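Local coordinates for protein importin subunit beta-1 (Saccharomyces cerevisiae, PDB 3ND2) that carries proteins into the nucleus through the nuclear pore, working with importin alpha, the adaptor that binds the classical nuclear localization signal of the cargo, at residues R110-A115 with K152-L157; E134-M139 with N178-A183; A172-S177 with F211-M216; E239-A244 with D280-M285. All blocks are in the same frame, centred on the assembly; numbering follows the deposited sequence.

Interaction 1 (R110-A115 with K152-L157); sequences RIANAA and KRASLL
A112 and A154 meet methyl to methyl, their CB atoms 3.9 Å apart, and this is the apolar core of the contact. Both CB atoms point across the interface from the closest pair of turns, where the axes of 110-115 and 152-157 pass at 9.3 Å. A side chain no larger than a methyl suits that position, because it fills the seam without forcing the helices apart.

The two helices run the same way, with 28° between their N-to-C directions. Helix 109-126 is the second helix of HEAT 3 and helix 149-165 the second of HEAT 4, so this is the packing of successive B helices, the inner layer of a HEAT-repeat solenoid.

The remaining contacts are polar groups set against apolar ones, and in one place donor against donor. R153 has CG anti to the backbone N (chi1 171°), and bends at chi2 and chi3 carry its guanidinium across to 110-115. A112 CB touches the edge of this group, in its plane, at 3.9 Å from R153 NH1. R153 NH2 also makes a weak hydrogen bond to the carbonyl of P109, just before 110-115. N113 crosses the arginine at about a right angle, its ND2 3.0 Å from R153 NH2; both are donors, so they are crowded together without bonding. The same amide lies across L157, with N113 ND2 3.1 Å from L157 CD1. Its oxygen OD1 is hydrogen-bonded to the hydroxyl of Y161, one turn beyond L157. With an alanine in place of N113, the Y161 hydroxyl would probably lose this mate and L157 CD1 the amide packed against it.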
loop_
_atom_site.group_PDB
_atom_site.type_symbol
_atom_site.label_atom_id
_atom_site.label_comp_id
_atom_site.label_asym_id
_atom_site.label_seq_id
_atom_site.Cartn_x
_atom_site.Cartn_y
_atom_site.Cartn_z
ATOM N N ARG A 110 7.648 -2.513 32.262
ATOM C CA ARG A 110 8.303 -1.704 31.253
ATOM C C ARG A 110 9.697 -2.214 30.951
ATOM O O ARG A 110 10.140 -2.158 29.806
ATOM C CB ARG A 110 8.334 -0.243 31.673
ATOM C CG ARG A 110 6.964 0.429 31.605
ATOM C CD ARG A 110 7.103 1.799 31.032
ATOM N NE ARG A 110 7.531 2.772 32.029
ATOM C CZ ARG A 110 8.242 3.864 31.755
ATOM N NH1 ARG A 110 8.650 4.122 30.513
ATOM N NH2 ARG A 110 8.572 4.691 32.735
ATOM N N ILE A 111 10.376 -2.711 31.984
ATOM C CA ILE A 111 11.678 -3.352 31.845
ATOM C C ILE A 111 11.525 -4.695 31.132
ATOM O O ILE A 111 12.246 -4.973 30.179
ATOM C CB ILE A 111 12.365 -3.582 33.224
ATOM C CG1 ILE A 111 12.476 -2.279 34.024
ATOM C CG2 ILE A 111 13.722 -4.247 33.048
ATOM C CD1 ILE A 111 13.714 -1.449 33.736
ATOM N N ALA A 112 10.580 -5.517 31.593
ATOM C CA ALA A 112 10.327 -6.849 31.010
ATOM C C ALA A 112 9.982 -6.744 29.513
ATOM O O ALA A 112 10.157 -7.683 28.735
ATOM C CB ALA A 112 9.220 -7.554 31.775
ATOM N N ASN A 113 9.522 -5.568 29.122
ATOM C CA ASN A 113 9.056 -5.317 27.762
ATOM C C ASN A 113 10.207 -4.994 26.835
ATOM O O ASN A 113 10.306 -5.535 25.743
ATOM C CB ASN A 113 8.087 -4.151 27.769
ATOM C CG ASN A 113 6.834 -4.447 27.007
ATOM O OD1 ASN A 113 6.745 -4.187 25.795
ATOM N ND2 ASN A 113 5.828 -4.978 27.714
ATOM N N ALA A 114 11.071 -4.097 27.279
ATOM C CA ALA A 114 12.236 -3.754 26.504
ATOM C C ALA A 114 13.172 -4.961 26.391
ATOM O O ALA A 114 13.707 -5.222 25.316
ATOM C CB ALA A 114 12.947 -2.527 27.100
ATOM N N ALA A 115 13.363 -5.696 27.486
ATOM C CA ALA A 115 14.072 -6.977 27.439
ATOM C C ALA A 115 13.464 -7.926 26.406
ATOM O O ALA A 115 14.193 -8.571 25.667
ATOM C CB ALA A 115 14.097 -7.629 28.807
ATOM N N LYS A 152 5.431 -15.504 32.939
ATOM C CA LYS A 152 4.585 -16.034 31.864
ATOM C C LYS A 152 4.261 -14.985 30.792
ATOM O O LYS A 152 4.380 -15.251 29.601
ATOM C CB LYS A 152 3.268 -16.576 32.427
ATOM C CG LYS A 152 3.367 -17.787 33.333
ATOM C CD LYS A 152 2.004 -18.003 33.979
ATOM C CE LYS A 152 1.904 -19.305 34.750
ATOM N NZ LYS A 152 0.580 -19.400 35.438
ATOM N N ARG A 153 3.854 -13.796 31.233
ATOM C CA ARG A 153 3.389 -12.745 30.353
ATOM C C ARG A 153 4.506 -12.247 29.440
ATOM O O ARG A 153 4.324 -12.138 28.216
ATOM C CB ARG A 153 2.814 -11.589 31.185
ATOM C CG ARG A 153 2.488 -10.302 30.401
ATOM C CD ARG A 153 2.700 -9.077 31.308
ATOM N NE ARG A 153 3.408 -7.980 30.636
ATOM C CZ ARG A 153 4.710 -7.715 30.772
ATOM N NH1 ARG A 153 5.483 -8.455 31.561
ATOM N NH2 ARG A 153 5.247 -6.700 30.115
ATOM N N ALA A 154 5.655 -11.954 30.044
ATOM C CA ALA A 154 6.775 -11.335 29.355
ATOM C C ALA A 154 7.399 -12.300 28.364
ATOM O O ALA A 154 7.884 -11.879 27.311
ATOM C CB ALA A 154 7.803 -10.853 30.355
ATOM N N SER A 155 7.375 -13.591 28.699
ATOM C CA SER A 155 7.906 -14.630 27.821
ATOM C C SER A 155 7.061 -14.835 26.582
ATOM O O SER A 155 7.599 -15.031 25.488
ATOM C CB SER A 155 8.057 -15.930 28.569
ATOM O OG SER A 155 8.991 -15.752 29.605
ATOM N N LEU A 156 5.743 -14.770 26.752
ATOM C CA LEU A 156 4.800 -14.805 25.625
ATOM C C LEU A 156 4.950 -13.604 24.717
ATOM O O LEU A 156 4.803 -13.727 23.506
ATOM C CB LEU A 156 3.355 -14.941 26.113
ATOM C CG LEU A 156 3.076 -16.296 26.786
ATOM C CD1 LEU A 156 1.828 -16.254 27.661
ATOM C CD2 LEU A 156 3.004 -17.443 25.775
ATOM N N LEU A 157 5.238 -12.447 25.311
ATOM C CA LEU A 157 5.515 -11.209 24.571
ATOM C C LEU A 157 6.758 -11.360 23.721
ATOM O O LEU A 157 6.807 -10.869 22.597
ATOM C CB LEU A 157 5.793 -10.066 25.536
ATOM C CG LEU A 157 4.955 -8.816 25.774
ATOM C CD1 LEU A 157 5.869 -7.856 26.500
ATOM C CD2 LEU A 157 4.427 -8.166 24.500
#

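Interaction 2 (E134-M139 with N178-A183); sequences ELMKIM and NNILIA
M136 meets helix 177-188 at both ends of its side chain. At the root, its CB lies 3.9 Å from N179 CB, the two CB atoms facing each other where the backbones are nearest. At the tip, the methyl M136 CE rests on I180 CG1 at 3.8 Å. Close behind it, M136 SD is 4.0 Å from I180 CG1. The methionine has CG beside its own backbone N (chi1 -78°) and bends again at chi2, which carries the thioether over to the isoleucine. An unbranched, flexible chain suits this place, since it can cover a neighbour one residue further along than the one its CB faces. A turn later, the methyl of A183 packs on the backbone of M139, with A183 CB 3.7 Å from M139 O.

Further out, M162 of helix 149-165 touches M136 from within the repeat, and S176, just before helix 177-188, borders it from the linker. L159 contacts both M139 and A183, and the carbonyl of M139 is hydrogen-bonded to T143 OG1, so the oxygen beside the alanine methyl has a polar partner of its own.

Helices 134-142 and 177-188 open HEAT 4 and HEAT 5. They lie side by side in the outer, A-helix layer of the solenoid, their segment axes 9.0 Å apart and inclined by 20°.

The two segments share no hydrogen bond, and what joins them is mostly methyl, methylene and thioether surface, with a backbone carbonyl and the N179 amide at its margins. Such contacts depend on shape more than on direction, so the pairing is consistent with the small shifts between repeats that make HEAT solenoids flexible.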
loop_
_atom_site.group_PDB
_atom_site.type_symbol
_atom_site.label_atom_id
_atom_site.label_comp_id
_atom_site.label_asym_id
_atom_site.label_seq_id
_atom_site.Cartn_x
_atom_site.Cartn_y
_atom_site.Cartn_z
ATOM N N GLU A 134 19.249 -22.930 24.119
ATOM C CA GLU A 134 18.530 -22.829 25.395
ATOM C C GLU A 134 17.223 -22.017 25.345
ATOM O O GLU A 134 16.368 -22.200 26.214
ATOM C CB GLU A 134 19.428 -22.247 26.501
ATOM C CG GLU A 134 20.883 -22.719 26.515
ATOM C CD GLU A 134 21.797 -21.806 25.713
ATOM O OE1 GLU A 134 21.748 -21.830 24.465
ATOM O OE2 GLU A 134 22.561 -21.045 26.330
ATOM N N LEU A 135 17.061 -21.145 24.345
ATOM C CA LEU A 135 15.983 -20.135 24.356
ATOM C C LEU A 135 14.550 -20.679 24.320
ATOM O O LEU A 135 13.741 -20.322 25.171
ATOM C CB LEU A 135 16.172 -19.073 23.256
ATOM C CG LEU A 135 15.074 -17.990 23.123
ATOM C CD1 LEU A 135 15.020 -17.047 24.328
ATOM C CD2 LEU A 135 15.195 -17.197 21.833
ATOM N N MET A 136 14.231 -21.511 23.330
ATOM C CA MET A 136 12.878 -22.075 23.202
ATOM C C MET A 136 12.473 -22.925 24.401
ATOM O O MET A 136 11.313 -22.917 24.809
ATOM C CB MET A 136 12.733 -22.890 21.915
ATOM C CG MET A 136 12.542 -22.035 20.688
ATOM S SD MET A 136 11.372 -20.707 21.000
ATOM C CE MET A 136 11.628 -19.685 19.541
ATOM N N LYS A 137 13.445 -23.645 24.953
ATOM C CA LYS A 137 13.268 -24.407 26.179
ATOM C C LYS A 137 12.963 -23.515 27.385
ATOM O O LYS A 137 12.043 -23.803 28.153
ATOM C CB LYS A 137 14.516 -25.242 26.447
ATOM C CG LYS A 137 14.225 -26.568 27.099
ATOM C CD LYS A 137 14.220 -26.474 28.623
ATOM C CE LYS A 137 14.646 -27.800 29.252
ATOM N NZ LYS A 137 14.824 -27.646 30.722
ATOM N N ILE A 138 13.745 -22.446 27.554
ATOM C CA ILE A 138 13.476 -21.421 28.574
ATOM C C ILE A 138 12.073 -20.787 28.434
ATOM O O ILE A 138 11.428 -20.496 29.442
ATOM C CB ILE A 138 14.581 -20.329 28.603
ATOM C CG1 ILE A 138 15.888 -20.920 29.136
ATOM C CG2 ILE A 138 14.163 -19.153 29.473
ATOM C CD1 ILE A 138 17.149 -20.115 28.801
ATOM N N MET A 139 11.608 -20.592 27.198
ATOM C CA MET A 139 10.268 -20.041 26.952
ATOM C C MET A 139 9.137 -20.984 27.390
ATOM O O MET A 139 8.123 -20.535 27.922
ATOM C CB MET A 139 10.097 -19.631 25.488
ATOM C CG MET A 139 11.038 -18.513 25.018
ATOM S SD MET A 139 10.766 -16.849 25.693
ATOM C CE MET A 139 11.995 -16.771 26.997
ATOM N N ASN A 178 7.211 -26.440 17.657
ATOM C CA ASN A 178 6.610 -27.249 18.727
ATOM C C ASN A 178 6.671 -26.543 20.075
ATOM O O ASN A 178 5.687 -26.513 20.815
ATOM C CB ASN A 178 7.324 -28.593 18.878
ATOM C CG ASN A 178 6.960 -29.594 17.800
ATOM O OD1 ASN A 178 6.484 -29.234 16.720
ATOM N ND2 ASN A 178 7.218 -30.879 18.085
ATOM N N ASN A 179 7.849 -25.999 20.381
ATOM C CA ASN A 179 8.120 -25.315 21.640
ATOM C C ASN A 179 7.474 -23.935 21.712
ATOM O O ASN A 179 7.065 -23.508 22.796
ATOM C CB ASN A 179 9.630 -25.230 21.887
ATOM C CG ASN A 179 10.217 -26.537 22.450
ATOM O OD1 ASN A 179 9.501 -27.373 23.002
ATOM N ND2 ASN A 179 11.532 -26.697 22.327
ATOM N N ILE A 180 7.417 -23.248 20.562
ATOM C CA ILE A 180 6.621 -22.013 20.370
ATOM C C ILE A 180 5.149 -22.263 20.698
ATOM O O ILE A 180 4.556 -21.515 21.469
ATOM C CB ILE A 180 6.740 -21.453 18.916
ATOM C CG1 ILE A 180 8.144 -20.866 18.652
ATOM C CG2 ILE A 180 5.641 -20.402 18.624
ATOM C CD1 ILE A 180 8.508 -20.783 17.181
ATOM N N LEU A 181 4.575 -23.326 20.130
ATOM C CA LEU A 181 3.194 -23.731 20.435
ATOM C C LEU A 181 2.976 -24.238 21.860
ATOM O O LEU A 181 1.947 -23.959 22.469
ATOM C CB LEU A 181 2.687 -24.785 19.450
ATOM C CG LEU A 181 1.544 -24.410 18.503
ATOM C CD1 LEU A 181 0.699 -25.650 18.261
ATOM C CD2 LEU A 181 0.654 -23.297 19.050
ATOM N N ILE A 182 3.925 -24.988 22.396
ATOM C CA ILE A 182 3.762 -25.479 23.762
ATOM C C ILE A 182 3.635 -24.286 24.715
ATOM O O ILE A 182 2.730 -24.246 25.537
ATOM C CB ILE A 182 4.903 -26.449 24.202
ATOM C CG1 ILE A 182 4.805 -27.768 23.430
ATOM C CG2 ILE A 182 4.815 -26.736 25.703
ATOM C CD1 ILE A 182 6.035 -28.671 23.559
ATOM N N ALA A 183 4.524 -23.309 24.566
ATOM C CA ALA A 183 4.548 -22.142 25.433
ATOM C C ALA A 183 3.283 -21.314 25.284
ATOM O O ALA A 183 2.725 -20.840 26.273
ATOM C CB ALA A 183 5.782 -21.300 25.139
#

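Interaction 3 (A172-S177 with F211-M216); sequences ALVSSS and FIKNNM
F211 lies against L173 from its first carbon to the end of its ring. CB of F211 is 4.0 Å from L173 CB, and that leucine carbon then sits 3.8 Å from F211 CG, where the ring begins. At CD1 the ring edge turns to V174, whose CG2 stands near the ring plane at 4.2 Å. Beyond this, one methyl takes over: L173 CD1 lies above the centre of the F211 ring, 3.7 Å from its centroid and 9° off the normal, a CH-pi contact over the face. The far atom, CZ, is still under that methyl. The F211 ring reaches the leucine because its CG stands anti to the carbonyl carbon (chi1 -52°). A flat ring gives the leucine methyl a face to rest on; with an alanine at F211, the L173 methyl would probably lose that surface and a gap would open beside V174.

F211 O receives a nearly straight CA-H...O contact from V174 (168° at the hydrogen, CA to O 3.6 Å). S177 CB packs on the same F211 O at 3.2 Å, and S177 OG bonds weakly back to V174 O at the turn where helix 172-175 ends. V174 CG1 touches N214 ND2 at 3.5 Å.

Segment 172-177 comprises a short helix and the first residue of HEAT 5; 211-216 follows HEAT 5 and precedes HEAT 6. Around them, L173 and S176 touch M136 of helix 134-142, I212 packs on L225 of helix 219-233, and K213 and M216 reach Y255 of helix 238-255.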
loop_
_atom_site.group_PDB
_atom_site.type_symbol
_atom_site.label_atom_id
_atom_site.label_comp_id
_atom_site.label_asym_id
_atom_site.label_seq_id
_atom_site.Cartn_x
_atom_site.Cartn_y
_atom_site.Cartn_z
ATOM N N ALA A 172 13.954 -20.989 10.853
ATOM C CA ALA A 172 14.347 -21.143 12.256
ATOM C C ALA A 172 13.133 -21.334 13.159
ATOM O O ALA A 172 13.052 -22.312 13.904
ATOM C CB ALA A 172 15.174 -19.961 12.720
ATOM N N LEU A 173 12.188 -20.405 13.081
ATOM C CA LEU A 173 10.987 -20.471 13.894
ATOM C C LEU A 173 10.116 -21.661 13.502
ATOM O O LEU A 173 9.373 -22.184 14.331
ATOM C CB LEU A 173 10.189 -19.167 13.808
ATOM C CG LEU A 173 10.808 -17.868 14.339
ATOM C CD1 LEU A 173 9.825 -16.752 14.179
ATOM C CD2 LEU A 173 11.221 -17.967 15.797
ATOM N N VAL A 174 10.217 -22.085 12.240
ATOM C CA VAL A 174 9.522 -23.291 11.766
ATOM C C VAL A 174 10.087 -24.548 12.431
ATOM O O VAL A 174 9.331 -25.394 12.904
ATOM C CB VAL A 174 9.544 -23.418 10.208
ATOM C CG1 VAL A 174 8.999 -24.775 9.741
ATOM C CG2 VAL A 174 8.757 -22.280 9.564
ATOM N N SER A 175 11.412 -24.657 12.490
ATOM C CA SER A 175 12.052 -25.827 13.094
ATOM C C SER A 175 11.820 -25.934 14.613
ATOM O O SER A 175 11.837 -27.029 15.161
ATOM C CB SER A 175 13.547 -25.893 12.747
ATOM O OG SER A 175 14.360 -25.368 13.787
ATOM N N SER A 176 11.585 -24.814 15.293
ATOM C CA SER A 176 11.228 -24.869 16.712
ATOM C C SER A 176 9.768 -24.462 16.992
ATOM O O SER A 176 9.455 -23.902 18.047
ATOM C CB SER A 176 12.218 -24.070 17.556
ATOM O OG SER A 176 12.225 -22.712 17.171
ATOM N N SER A 177 8.876 -24.804 16.062
ATOM C CA SER A 177 7.452 -24.487 16.182
ATOM C C SER A 177 6.704 -25.260 17.278
ATOM O O SER A 177 5.664 -24.782 17.759
ATOM C CB SER A 177 6.732 -24.620 14.830
ATOM O OG SER A 177 6.607 -25.971 14.407
ATOM N N PHE A 211 4.441 -19.855 11.154
ATOM C CA PHE A 211 5.585 -20.703 11.483
ATOM C C PHE A 211 5.165 -22.071 12.031
ATOM O O PHE A 211 5.990 -22.970 12.145
ATOM C CB PHE A 211 6.546 -19.967 12.440
ATOM C CG PHE A 211 6.941 -18.598 11.956
ATOM C CD1 PHE A 211 7.846 -18.447 10.902
ATOM C CD2 PHE A 211 6.390 -17.452 12.528
ATOM C CE1 PHE A 211 8.203 -17.175 10.433
ATOM C CE2 PHE A 211 6.744 -16.181 12.063
ATOM C CZ PHE A 211 7.648 -16.046 11.012
ATOM N N ILE A 212 3.875 -22.222 12.339
ATOM C CA ILE A 212 3.340 -23.465 12.923
ATOM C C ILE A 212 2.574 -24.375 11.933
ATOM O O ILE A 212 1.735 -25.185 12.346
ATOM C CB ILE A 212 2.483 -23.194 14.213
ATOM C CG1 ILE A 212 1.144 -22.529 13.873
ATOM C CG2 ILE A 212 3.281 -22.389 15.248
ATOM C CD1 ILE A 212 0.092 -22.665 14.949
ATOM N N LYS A 213 2.880 -24.258 10.640
ATOM C CA LYS A 213 2.200 -25.042 9.592
ATOM C C LYS A 213 2.393 -26.561 9.712
ATOM O O LYS A 213 1.528 -27.330 9.297
ATOM C CB LYS A 213 2.622 -24.569 8.195
ATOM C CG LYS A 213 4.115 -24.300 8.067
ATOM C CD LYS A 213 4.526 -23.871 6.662
ATOM C CE LYS A 213 6.040 -23.610 6.612
ATOM N NZ LYS A 213 6.582 -23.718 5.227
ATOM N N ASN A 214 3.529 -26.982 10.266
ATOM C CA ASN A 214 3.816 -28.401 10.481
ATOM C C ASN A 214 2.977 -29.044 11.579
ATOM O O ASN A 214 2.619 -30.217 11.475
ATOM C CB ASN A 214 5.298 -28.611 10.765
ATOM C CG ASN A 214 6.137 -28.437 9.535
ATOM O OD1 ASN A 214 5.743 -28.849 8.440
ATOM N ND2 ASN A 214 7.298 -27.818 9.693
ATOM N N ASN A 215 2.680 -28.276 12.628
ATOM C CA ASN A 215 1.772 -28.723 13.687
ATOM C C ASN A 215 0.326 -28.741 13.178
ATOM O O ASN A 215 -0.451 -29.626 13.537
ATOM C CB ASN A 215 1.895 -27.844 14.941
ATOM C CG ASN A 215 3.336 -27.572 15.333
ATOM O OD1 ASN A 215 3.896 -28.231 16.212
ATOM N ND2 ASN A 215 3.943 -26.590 14.683
ATOM N N MET A 216 -0.011 -27.779 12.321
ATOM C CA MET A 216 -1.351 -27.683 11.733
ATOM C C MET A 216 -1.673 -28.813 10.762
ATOM O O MET A 216 -2.839 -29.126 10.551
ATOM C CB MET A 216 -1.555 -26.331 11.039
ATOM C CG MET A 216 -1.661 -25.134 11.974
ATOM S SD MET A 216 -3.212 -24.996 12.890
ATOM C CE MET A 216 -2.713 -25.730 14.436
#

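Interaction 4 (E239-A244 with D280-M285); sequences EVQAAA and DKVASM
A242 is the residue most covered by this contact: its small size lets its CA come within 4.8 Å of that of V282, where the neighbouring helix covers it and a longer side chain would have to find another course. The alanine is gripped by two residues of 280-285. V282 lays CG2 against it, 3.9 Å from A242 N, while M285 brings CG to 3.5 Å from A242 O and touches the alanine CB as well.

V282 uses both of its branches. Its CG2 also meets Q241 CB at 3.8 Å, and its CG1 lies 3.7 Å from Q241 OE1. The glutamine stretches beyond CG and crosses the valine at a slant, its NE2 making a weak hydrogen bond to A235 O in the loop ahead of helix 238-255. Beta-branched valine suits the place, because CG1 meets the glutamine and CG2 lies between it and the alanine. M285, bent at chi2 and chi3, continues down the seam to F245 and C249 of helix 238-255.

The segments run almost alike, 13° between their directions, and belong to the second helices of HEAT 6 and HEAT 7. Such B helices form the inner layer of the solenoid.

Since the segments exchange no hydrogen bond or salt bridge, their attraction is van der Waals contact of methyls and methylenes with backbone and with the glutamine chain, which depends on shape and close fit.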
loop_
_atom_site.group_PDB
_atom_site.type_symbol
_atom_site.label_atom_id
_atom_site.label_comp_id
_atom_site.label_asym_id
_atom_site.label_seq_id
_atom_site.Cartn_x
_atom_site.Cartn_y
_atom_site.Cartn_z
ATOM N N GLU A 239 -11.760 -8.768 26.402
ATOM C CA GLU A 239 -10.534 -8.647 25.615
ATOM C C GLU A 239 -9.955 -9.997 25.183
ATOM O O GLU A 239 -9.350 -10.099 24.116
ATOM C CB GLU A 239 -9.462 -7.881 26.390
ATOM C CG GLU A 239 -9.200 -6.489 25.871
ATOM C CD GLU A 239 -9.606 -5.404 26.845
ATOM O OE1 GLU A 239 -8.691 -4.804 27.462
ATOM O OE2 GLU A 239 -10.825 -5.143 26.990
ATOM N N VAL A 240 -10.120 -11.017 26.026
ATOM C CA VAL A 240 -9.666 -12.369 25.717
ATOM C C VAL A 240 -10.572 -12.967 24.642
ATOM O O VAL A 240 -10.101 -13.627 23.720
ATOM C CB VAL A 240 -9.590 -13.258 27.003
ATOM C CG1 VAL A 240 -9.371 -14.743 26.674
ATOM C CG2 VAL A 240 -8.481 -12.759 27.908
ATOM N N GLN A 241 -11.869 -12.710 24.762
ATOM C CA GLN A 241 -12.850 -13.105 23.760
ATOM C C GLN A 241 -12.507 -12.603 22.346
ATOM O O GLN A 241 -12.503 -13.383 21.393
ATOM C CB GLN A 241 -14.218 -12.551 24.131
ATOM C CG GLN A 241 -14.895 -13.145 25.335
ATOM C CD GLN A 241 -16.339 -12.660 25.435
ATOM O OE1 GLN A 241 -17.063 -12.622 24.437
ATOM N NE2 GLN A 241 -16.756 -12.273 26.633
ATOM N N ALA A 242 -12.243 -11.301 22.216
ATOM C CA ALA A 242 -11.921 -10.698 20.914
ATOM C C ALA A 242 -10.629 -11.272 20.323
ATOM O O ALA A 242 -10.565 -11.570 19.127
ATOM C CB ALA A 242 -11.841 -9.171 21.019
ATOM N N ALA A 243 -9.619 -11.440 21.174
ATOM C CA ALA A 243 -8.334 -12.003 20.771
ATOM C C ALA A 243 -8.465 -13.447 20.278
ATOM O O ALA A 243 -7.815 -13.839 19.306
ATOM C CB ALA A 243 -7.322 -11.907 21.923
ATOM N N ALA A 244 -9.307 -14.232 20.942
ATOM C CA ALA A 244 -9.580 -15.594 20.497
ATOM C C ALA A 244 -10.284 -15.603 19.139
ATOM O O ALA A 244 -9.935 -16.407 18.275
ATOM C CB ALA A 244 -10.384 -16.350 21.536
ATOM N N ASP A 280 -19.310 -4.517 21.064
ATOM C CA ASP A 280 -18.971 -4.046 19.722
ATOM C C ASP A 280 -17.737 -4.759 19.162
ATOM O O ASP A 280 -17.794 -5.347 18.083
ATOM C CB ASP A 280 -18.755 -2.521 19.751
ATOM C CG ASP A 280 -18.688 -1.898 18.360
ATOM O OD1 ASP A 280 -19.753 -1.495 17.832
ATOM O OD2 ASP A 280 -17.562 -1.775 17.817
ATOM N N LYS A 281 -16.636 -4.734 19.900
ATOM C CA LYS A 281 -15.411 -5.337 19.397
ATOM C C LYS A 281 -15.458 -6.860 19.222
ATOM O O LYS A 281 -14.853 -7.383 18.288
ATOM C CB LYS A 281 -14.192 -4.908 20.212
ATOM C CG LYS A 281 -12.953 -4.712 19.338
ATOM C CD LYS A 281 -13.194 -3.637 18.253
ATOM C CE LYS A 281 -12.272 -3.822 17.035
ATOM N NZ LYS A 281 -12.429 -2.723 16.017
ATOM N N VAL A 282 -16.177 -7.565 20.094
ATOM C CA VAL A 282 -16.348 -9.020 19.950
ATOM C C VAL A 282 -17.263 -9.333 18.761
ATOM O O VAL A 282 -16.944 -10.187 17.933
ATOM C CB VAL A 282 -16.855 -9.703 21.268
ATOM C CG1 VAL A 282 -17.271 -11.164 21.034
ATOM C CG2 VAL A 282 -15.801 -9.618 22.350
ATOM N N ALA A 283 -18.384 -8.618 18.678
ATOM C CA ALA A 283 -19.293 -8.704 17.529
ATOM C C ALA A 283 -18.581 -8.360 16.202
ATOM O O ALA A 283 -18.867 -8.969 15.174
ATOM C CB ALA A 283 -20.486 -7.817 17.749
ATOM N N SER A 284 -17.639 -7.411 16.251
ATOM C CA SER A 284 -16.800 -7.031 15.101
ATOM C C SER A 284 -15.861 -8.125 14.634
ATOM O O SER A 284 -15.652 -8.291 13.429
ATOM C CB SER A 284 -15.952 -5.808 15.432
ATOM O OG SER A 284 -16.705 -4.627 15.315
ATOM N N MET A 285 -15.273 -8.835 15.597
ATOM C CA MET A 285 -14.340 -9.923 15.318
ATOM C C MET A 285 -14.989 -11.130 14.635
ATOM O O MET A 285 -14.376 -11.739 13.756
ATOM C CB MET A 285 -13.602 -10.371 16.588
ATOM C CG MET A 285 -12.394 -9.532 17.016
ATOM S SD MET A 285 -11.135 -9.093 15.772
ATOM C CE MET A 285 -10.993 -10.595 14.821
#

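Overall arrangement
Interactions 1, 2 and 4 each pair corresponding helices of successive HEAT repeats, whereas interaction 3 joins segments that flank HEAT 5, one including its first residue. Interactions 1 and 4 lie in the B-helix layer, the first partly buried, the second at the surface; interaction 2, in the A-helix layer, is buried like interaction 3. Interactions 1 and 2 share HEAT 4 and touch, as where L156 CD2 meets A183 O. Interactions 2 and 3 also touch, I180 CD1 on L173 O, their centres 11 Å apart. Interaction 4 touches none of them. Chemistry follows place: crowded polar groups in 1, thioether and methyls in 2, an aromatic face in 3, small and beta-branched residues against backbone in 4.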